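Local coordinates for protein of unknown function with a Fic domain (Bacteroides thetaiotaomicron VPI-5482, PDB 3CUC) that is of unknown function but carries a Fic domain, the mostly helical fold that defines the Fic/DOC family, at residues L185-I190 and N231-C236; I190-F195 and D246-T251. All coordinates share one frame; numbering follows the deposited sequence.

Two contacts here share one helix, 178-192, and Ile190 belongs to both. In contact 1 the later half of that helix faces helix 226-240; in contact 2 its last turn meets the short helix 244-248, which follows 226-240 in the chain. The contact centres lie about 8 Å apart, and polar groups tie them together: Arg188 NH2 sits 3.1 Å from Ala250 O, a probable hydrogen bond, while the hydroxyl of Tyr187 from contact 1 is hydrogen-bonded to the guanidinium of Arg191 from contact 2. After Ile192 the helix ends, and His193, Pro194 and Phe195 form the HPF that opens the Fic signature motif. Both contacts therefore pack the helix that leads into it.

Contact 1. Residues L185-I190 and N231-C236; sequences LHYRYI and NILHQC
Tyr187 reaches across to Leu233 and Cys236, and it illustrates how one long aromatic side chain can join two helical segments whose axes come no closer than 12.0 Å. At CB the chain turns with CG opposite the backbone nitrogen (chi1 -173°), which carries the ring out toward helix 226-240. The first ring atom to touch is CD1, which lies 3.6 Å from Leu233 CD2; that methyl comes in at the ring edge, in plane. Farther out, CE1 packs against Cys236, 3.6 Å from its CB, and CZ follows the same carbon. The sulfur takes an oblique position, with SG 5.2 Å from the Tyr187 ring centroid, a loose sulfur-aromatic contact. At the tip, OH rests 3.5 Å from Cys236 C and is gripped by two hydrogen bonds, to Asp237 OD1 and to Arg191 NH1. Leu233 divides its two methyls: while CD2 serves the tyrosine, CD1 approaches His186 CE1 at 4.2 Å, the two side chains crossing at about a right angle. The ring's NE2, the neighbour of CE1, is hydrogen-bonded to the hydroxyl of Tyr229. The axes of the two segments cross at -75°, and helix 256-277 closes the junction with Phe258, which touches His186, Leu233 and Cys236, while helix 199-213 supports His186 through Ala203 and Val207.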
ATOM      1  N   LEU A 185       9.379   3.164  -2.841  1.00 47.52           N
ATOM      2  CA  LEU A 185       8.321   4.182  -2.763  1.00 46.87           C
ATOM      3  C   LEU A 185       7.596   4.135  -1.412  1.00 47.48           C
ATOM      4  O   LEU A 185       7.368   5.172  -0.786  1.00 47.42           O
ATOM      5  CB  LEU A 185       7.306   4.014  -3.905  1.00 46.45           C
ATOM      6  CG  LEU A 185       6.122   4.995  -3.943  1.00 45.07           C
ATOM      7  CD1 LEU A 185       6.602   6.442  -3.932  1.00 39.73           C
ATOM      8  CD2 LEU A 185       5.233   4.738  -5.149  1.00 45.44           C
ATOM      9  N   HIS A 186       7.229   2.930  -0.985  1.00 47.81           N
ATOM     10  CA  HIS A 186       6.589   2.713   0.310  1.00 47.94           C
ATOM     11  C   HIS A 186       7.476   3.233   1.431  1.00 47.86           C
ATOM     12  O   HIS A 186       7.031   3.995   2.296  1.00 47.11           O
ATOM     13  CB  HIS A 186       6.327   1.216   0.505  1.00 48.40           C
ATOM     14  CG  HIS A 186       5.731   0.858   1.833  1.00 48.80           C
ATOM     15  ND1 HIS A 186       6.342   1.151   3.033  1.00 47.97           N
ATOM     16  CD2 HIS A 186       4.591   0.197   2.143  1.00 52.79           C
ATOM     17  CE1 HIS A 186       5.593   0.704   4.024  1.00 51.16           C
ATOM     18  NE2 HIS A 186       4.527   0.118   3.512  1.00 49.57           N
ATOM     19  N   TYR A 187       8.740   2.826   1.405  1.00 48.36           N
ATOM     20  CA  TYR A 187       9.656   3.143   2.495  1.00 48.65           C
ATOM     21  C   TYR A 187       9.906   4.635   2.629  1.00 48.21           C
ATOM     22  O   TYR A 187       9.752   5.197   3.710  1.00 47.40           O
ATOM     23  CB  TYR A 187      10.992   2.424   2.327  1.00 49.23           C
ATOM     24  CG  TYR A 187      11.868   2.622   3.534  1.00 49.86           C
ATOM     25  CD1 TYR A 187      11.662   1.874   4.691  1.00 49.28           C
ATOM     26  CD2 TYR A 187      12.872   3.586   3.540  1.00 49.88           C
ATOM     27  CE1 TYR A 187      12.446   2.061   5.813  1.00 50.90           C
ATOM     28  CE2 TYR A 187      13.662   3.785   4.655  1.00 51.50           C
ATOM     29  CZ  TYR A 187      13.448   3.022   5.793  1.00 52.29           C
ATOM     30  OH  TYR A 187      14.243   3.218   6.906  1.00 51.28           O
ATOM     31  N   ARG A 188      10.294   5.269   1.530  1.00 48.74           N
ATOM     32  CA  ARG A 188      10.551   6.705   1.530  1.00 49.10           C
ATOM     33  C   ARG A 188       9.315   7.495   1.945  1.00 49.95           C
ATOM     34  O   ARG A 188       9.412   8.401   2.777  1.00 50.19           O
ATOM     35  CB  ARG A 188      11.051   7.160   0.161  1.00 49.03           C
ATOM     36  CG  ARG A 188      12.435   6.634  -0.153  1.00 49.11           C
ATOM     37  CD  ARG A 188      12.936   7.133  -1.488  1.00 49.11           C
ATOM     38  NE  ARG A 188      14.380   6.961  -1.616  1.00 51.15           N
ATOM     39  CZ  ARG A 188      15.122   7.485  -2.588  1.00 48.14           C
ATOM     40  NH1 ARG A 188      14.576   8.236  -3.535  1.00 51.43           N
ATOM     41  NH2 ARG A 188      16.426   7.262  -2.608  1.00 48.11           N
ATOM     42  N   TYR A 189       8.157   7.140   1.386  1.00 50.80           N
ATOM     43  CA  TYR A 189       6.898   7.781   1.765  1.00 51.10           C
ATOM     44  C   TYR A 189       6.628   7.642   3.264  1.00 52.63           C
ATOM     45  O   TYR A 189       6.343   8.634   3.945  1.00 53.16           O
ATOM     46  CB  TYR A 189       5.707   7.214   0.984  1.00 50.56           C
ATOM     47  CG  TYR A 189       4.386   7.772   1.473  1.00 48.60           C
ATOM     48  CD1 TYR A 189       3.895   8.979   0.978  1.00 48.86           C
ATOM     49  CD2 TYR A 189       3.649   7.114   2.456  1.00 47.31           C
ATOM     50  CE1 TYR A 189       2.702   9.507   1.437  1.00 49.53           C
ATOM     51  CE2 TYR A 189       2.458   7.632   2.921  1.00 48.48           C
ATOM     52  CZ  TYR A 189       1.989   8.827   2.412  1.00 49.83           C
ATOM     53  OH  TYR A 189       0.802   9.334   2.877  1.00 49.41           O
ATOM     54  N   ILE A 190       6.719   6.413   3.771  1.00 53.05           N
ATOM     55  CA  ILE A 190       6.419   6.152   5.177  1.00 53.69           C
ATOM     56  C   ILE A 190       7.392   6.902   6.104  1.00 54.19           C
ATOM     57  O   ILE A 190       7.027   7.278   7.220  1.00 54.82           O
ATOM     58  CB  ILE A 190       6.407   4.627   5.494  1.00 53.94           C
ATOM     59  CG1 ILE A 190       5.470   4.328   6.668  1.00 55.19           C
ATOM     60  CG2 ILE A 190       7.814   4.102   5.775  1.00 52.24           C
ATOM     61  CD1 ILE A 190       3.985   4.449   6.315  1.00 55.74           C
ATOM     62  N   ASN A 231       8.842  -4.893  12.223  1.00 50.70           N
ATOM     63  CA  ASN A 231      10.215  -5.299  12.522  1.00 50.44           C
ATOM     64  C   ASN A 231      11.116  -5.091  11.307  1.00 50.41           C
ATOM     65  O   ASN A 231      12.186  -4.492  11.415  1.00 49.94           O
ATOM     66  CB  ASN A 231      10.262  -6.760  12.978  1.00 50.16           C
ATOM     67  CG  ASN A 231      11.644  -7.182  13.454  1.00 50.96           C
ATOM     68  OD1 ASN A 231      12.585  -7.321  12.661  1.00 52.21           O
ATOM     69  ND2 ASN A 231      11.772  -7.402  14.758  1.00 51.15           N
ATOM     70  N   ILE A 232      10.662  -5.563  10.150  1.00 51.16           N
ATOM     71  CA  ILE A 232      11.448  -5.473   8.919  1.00 51.38           C
ATOM     72  C   ILE A 232      11.773  -4.000   8.613  1.00 51.82           C
ATOM     73  O   ILE A 232      12.921  -3.672   8.313  1.00 51.49           O
ATOM     74  CB  ILE A 232      10.732  -6.168   7.727  1.00 51.37           C
ATOM     75  CG1 ILE A 232      10.500  -7.664   8.018  1.00 52.08           C
ATOM     76  CG2 ILE A 232      11.532  -5.993   6.445  1.00 49.47           C
ATOM     77  CD1 ILE A 232      11.637  -8.573   7.610  1.00 55.92           C
ATOM     78  N   LEU A 233      10.784  -3.114   8.738  1.00 52.57           N
ATOM     79  CA  LEU A 233      11.018  -1.670   8.563  1.00 52.51           C
ATOM     80  C   LEU A 233      11.895  -1.060   9.680  1.00 52.71           C
ATOM     81  O   LEU A 233      12.566  -0.054   9.453  1.00 52.57           O
ATOM     82  CB  LEU A 233       9.687  -0.913   8.461  1.00 52.12           C
ATOM     83  CG  LEU A 233       8.787  -1.221   7.256  1.00 51.97           C
ATOM     84  CD1 LEU A 233       7.355  -0.759   7.506  1.00 49.18           C
ATOM     85  CD2 LEU A 233       9.323  -0.585   5.985  1.00 51.89           C
ATOM     86  N   HIS A 234      11.887  -1.663  10.872  1.00 52.72           N
ATOM     87  CA  HIS A 234      12.746  -1.219  11.989  1.00 53.09           C
ATOM     88  C   HIS A 234      14.223  -1.594  11.797  1.00 53.19           C
ATOM     89  O   HIS A 234      15.105  -0.988  12.412  1.00 53.19           O
ATOM     90  CB  HIS A 234      12.245  -1.787  13.326  1.00 52.84           C
ATOM     91  N   GLN A 235      14.480  -2.602  10.961  1.00 53.85           N
ATOM     92  CA  GLN A 235      15.847  -2.991  10.588  1.00 54.05           C
ATOM     93  C   GLN A 235      16.410  -2.009   9.565  1.00 54.98           C
ATOM     94  O   GLN A 235      17.543  -1.534   9.701  1.00 54.88           O
ATOM     95  CB  GLN A 235      15.873  -4.400   9.986  1.00 53.88           C
ATOM     96  CG  GLN A 235      15.487  -5.514  10.945  1.00 52.30           C
ATOM     97  CD  GLN A 235      15.359  -6.868  10.264  1.00 53.83           C
ATOM     98  OE1 GLN A 235      15.293  -6.972   9.032  1.00 53.68           O
ATOM     99  NE2 GLN A 235      15.314  -7.919  11.070  1.00 53.29           N
ATOM    100  N   CYS A 236      15.608  -1.738   8.535  1.00 55.69           N
ATOM    101  CA  CYS A 236      15.926  -0.730   7.522  1.00 56.64           C
ATOM    102  C   CYS A 236      16.237   0.628   8.151  1.00 56.85           C
ATOM    103  O   CYS A 236      17.175   1.312   7.735  1.00 57.01           O
ATOM    104  CB  CYS A 236      14.752  -0.568   6.550  1.00 56.77           C
ATOM    105  SG  CYS A 236      14.426  -2.007   5.492  1.00 62.13           S
TER

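Contact 2. Residues I190-F195 and D246-T251; sequences IRIHPF and DGANAT
Arg191 lies flat over Gly247 in a side-chain-on-backbone contact, placed where the last turn of helix 178-192 meets the short helix 244-248. The principle at work is that a residue without a side chain lets a planar group settle directly on the main chain. Here the two backbones approach closely, with Arg191 CA 5.2 Å from Gly247 CA. The arginine starts with CB and CG each near that glycine CA, then bends at chi2 (-63°) and chi3 (-57°), so that one guanidinium face comes to cover it. Gly247 CA stands over the centre of the group, 3.5 Å from Arg191 CZ. Beside this, Ile192 CG1 makes a lighter apolar contact with Ala248 CB at 4.3 Å, and Phe159 of helix 156-173 touches both residues. Immediately after Ile192 the chain leaves the helix at His193, whose phi is positive and which is the first residue of the HPF sequence. The guanidinium meets Gly247 by its face and spends its N-H groups elsewhere: NH1 is taken by Tyr187, and NH2 bonds the carbonyl oxygen of Gly241. Those two bonds probably restrain the rotation of the plane. Asp246 OD2, 6.0 Å from Arg191 NH2, and a long, weak ion pair with Asp237 may add some favourable electrostatics, leaving van der Waals packing as the direct link between the segments.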
ATOM      1  N   ILE A 190       6.719   6.413   3.771  1.00 53.05           N
ATOM      2  CA  ILE A 190       6.419   6.152   5.177  1.00 53.69           C
ATOM      3  C   ILE A 190       7.392   6.902   6.104  1.00 54.19           C
ATOM      4  O   ILE A 190       7.027   7.278   7.220  1.00 54.82           O
ATOM      5  CB  ILE A 190       6.407   4.627   5.494  1.00 53.94           C
ATOM      6  CG1 ILE A 190       5.470   4.328   6.668  1.00 55.19           C
ATOM      7  CG2 ILE A 190       7.814   4.102   5.775  1.00 52.24           C
ATOM      8  CD1 ILE A 190       3.985   4.449   6.315  1.00 55.74           C
ATOM      9  N   ARG A 191       8.619   7.134   5.633  1.00 54.34           N
ATOM     10  CA  ARG A 191       9.614   7.892   6.405  1.00 54.08           C
ATOM     11  C   ARG A 191       9.345   9.391   6.398  1.00 53.18           C
ATOM     12  O   ARG A 191       9.631  10.068   7.376  1.00 53.85           O
ATOM     13  CB  ARG A 191      11.034   7.622   5.896  1.00 54.64           C
ATOM     14  CG  ARG A 191      11.596   6.243   6.256  1.00 56.63           C
ATOM     15  CD  ARG A 191      11.743   6.047   7.758  1.00 60.87           C
ATOM     16  NE  ARG A 191      12.594   7.068   8.367  1.00 61.37           N
ATOM     17  CZ  ARG A 191      13.901   6.944   8.588  1.00 63.78           C
ATOM     18  NH1 ARG A 191      14.550   5.834   8.253  1.00 64.49           N
ATOM     19  NH2 ARG A 191      14.565   7.946   9.152  1.00 65.07           N
ATOM     20  N   ILE A 192       8.802   9.908   5.298  1.00 52.40           N
ATOM     21  CA  ILE A 192       8.339  11.301   5.251  1.00 51.08           C
ATOM     22  C   ILE A 192       7.091  11.472   6.137  1.00 52.18           C
ATOM     23  O   ILE A 192       6.988  12.432   6.898  1.00 52.14           O
ATOM     24  CB  ILE A 192       8.012  11.753   3.805  1.00 50.57           C
ATOM     25  CG1 ILE A 192       9.258  11.710   2.913  1.00 48.85           C
ATOM     26  CG2 ILE A 192       7.450  13.169   3.797  1.00 48.21           C
ATOM     27  CD1 ILE A 192       8.945  11.891   1.434  1.00 49.40           C
ATOM     28  N   HIS A 193       6.148  10.534   6.023  1.00 53.20           N
ATOM     29  CA  HIS A 193       4.928  10.502   6.853  1.00 53.48           C
ATOM     30  C   HIS A 193       4.175  11.850   6.777  1.00 53.62           C
ATOM     31  O   HIS A 193       3.880  12.467   7.809  1.00 53.63           O
ATOM     32  CB  HIS A 193       5.301  10.118   8.296  1.00 53.18           C
ATOM     33  CG  HIS A 193       4.406   9.082   8.916  1.00 53.25           C
ATOM     34  ND1 HIS A 193       3.432   9.395   9.841  1.00 56.35           N
ATOM     35  CD2 HIS A 193       4.363   7.735   8.768  1.00 51.88           C
ATOM     36  CE1 HIS A 193       2.816   8.289  10.220  1.00 54.49           C
ATOM     37  NE2 HIS A 193       3.362   7.268   9.583  1.00 52.61           N
ATOM     38  N   PRO A 194       3.851  12.293   5.539  1.00 53.82           N
ATOM     39  CA  PRO A 194       3.451  13.670   5.231  1.00 53.56           C
ATOM     40  C   PRO A 194       2.131  14.134   5.832  1.00 52.88           C
ATOM     41  O   PRO A 194       2.032  15.281   6.244  1.00 52.47           O
ATOM     42  CB  PRO A 194       3.357  13.674   3.697  1.00 53.72           C
ATOM     43  CG  PRO A 194       3.080  12.274   3.332  1.00 53.97           C
ATOM     44  CD  PRO A 194       3.848  11.455   4.323  1.00 54.27           C
ATOM     45  N   PHE A 195       1.125  13.266   5.858  1.00 53.02           N
ATOM     46  CA  PHE A 195      -0.187  13.641   6.383  1.00 53.53           C
ATOM     47  C   PHE A 195      -0.254  13.403   7.891  1.00 55.11           C
ATOM     48  O   PHE A 195       0.564  12.667   8.455  1.00 55.25           O
ATOM     49  CB  PHE A 195      -1.306  12.866   5.676  1.00 52.54           C
ATOM     50  CG  PHE A 195      -1.309  13.033   4.182  1.00 50.51           C
ATOM     51  CD1 PHE A 195      -1.859  14.163   3.594  1.00 50.12           C
ATOM     52  CD2 PHE A 195      -0.757  12.061   3.362  1.00 50.45           C
ATOM     53  CE1 PHE A 195      -1.854  14.317   2.207  1.00 49.78           C
ATOM     54  CE2 PHE A 195      -0.747  12.210   1.981  1.00 49.22           C
ATOM     55  CZ  PHE A 195      -1.295  13.339   1.404  1.00 48.63           C
ATOM     56  N   ASP A 246      17.594  11.045   5.974  1.00 56.37           N
ATOM     57  CA  ASP A 246      18.138   9.718   5.694  1.00 56.30           C
ATOM     58  C   ASP A 246      17.066   8.746   5.181  1.00 56.49           C
ATOM     59  O   ASP A 246      17.336   7.953   4.277  1.00 56.80           O
ATOM     60  CB  ASP A 246      18.802   9.147   6.955  1.00 56.57           C
ATOM     61  CG  ASP A 246      19.969  10.003   7.457  1.00 56.03           C
ATOM     62  OD1 ASP A 246      20.636  10.657   6.628  1.00 56.02           O
ATOM     63  OD2 ASP A 246      20.217  10.024   8.686  1.00 53.81           O
ATOM     64  N   GLY A 247      15.862   8.815   5.763  1.00 56.52           N
ATOM     65  CA  GLY A 247      14.717   8.002   5.332  1.00 55.90           C
ATOM     66  C   GLY A 247      14.272   8.365   3.929  1.00 55.26           C
ATOM     67  O   GLY A 247      14.109   7.489   3.083  1.00 55.81           O
ATOM     68  N   ALA A 248      14.096   9.663   3.685  1.00 54.26           N
ATOM     69  CA  ALA A 248      13.689  10.175   2.370  1.00 53.45           C
ATOM     70  C   ALA A 248      14.665   9.794   1.250  1.00 53.38           C
ATOM     71  O   ALA A 248      14.262   9.671   0.091  1.00 53.67           O
ATOM     72  CB  ALA A 248      13.518  11.691   2.423  1.00 52.40           C
ATOM     73  N   ASN A 249      15.935   9.593   1.601  1.00 53.01           N
ATOM     74  CA  ASN A 249      16.968   9.235   0.625  1.00 52.68           C
ATOM     75  C   ASN A 249      17.484   7.800   0.765  1.00 52.51           C
ATOM     76  O   ASN A 249      18.557   7.471   0.250  1.00 52.23           O
ATOM     77  CB  ASN A 249      18.131  10.215   0.742  1.00 52.55           C
ATOM     78  CG  ASN A 249      17.695  11.655   0.556  1.00 51.77           C
ATOM     79  OD1 ASN A 249      17.476  12.111  -0.566  1.00 49.72           O
ATOM     80  ND2 ASN A 249      17.563  12.378   1.660  1.00 46.96           N
ATOM     81  N   ALA A 250      16.716   6.947   1.446  1.00 52.23           N
ATOM     82  CA  ALA A 250      17.107   5.552   1.651  1.00 51.86           C
ATOM     83  C   ALA A 250      17.327   4.858   0.308  1.00 52.39           C
ATOM     84  O   ALA A 250      16.492   4.962  -0.594  1.00 52.31           O
ATOM     85  CB  ALA A 250      16.049   4.817   2.456  1.00 50.88           C
ATOM     86  N   THR A 251      18.451   4.155   0.181  1.00 52.84           N
ATOM     87  CA  THR A 251      18.801   3.468  -1.062  1.00 52.21           C
ATOM     88  C   THR A 251      18.180   2.081  -1.086  1.00 53.15           C
ATOM     89  O   THR A 251      17.712   1.579  -0.063  1.00 53.43           O
ATOM     90  CB  THR A 251      20.317   3.305  -1.217  1.00 52.03           C
ATOM     91  OG1 THR A 251      20.793   2.333  -0.275  1.00 50.15           O
ATOM     92  CG2 THR A 251      21.023   4.637  -1.005  1.00 48.04           C
TER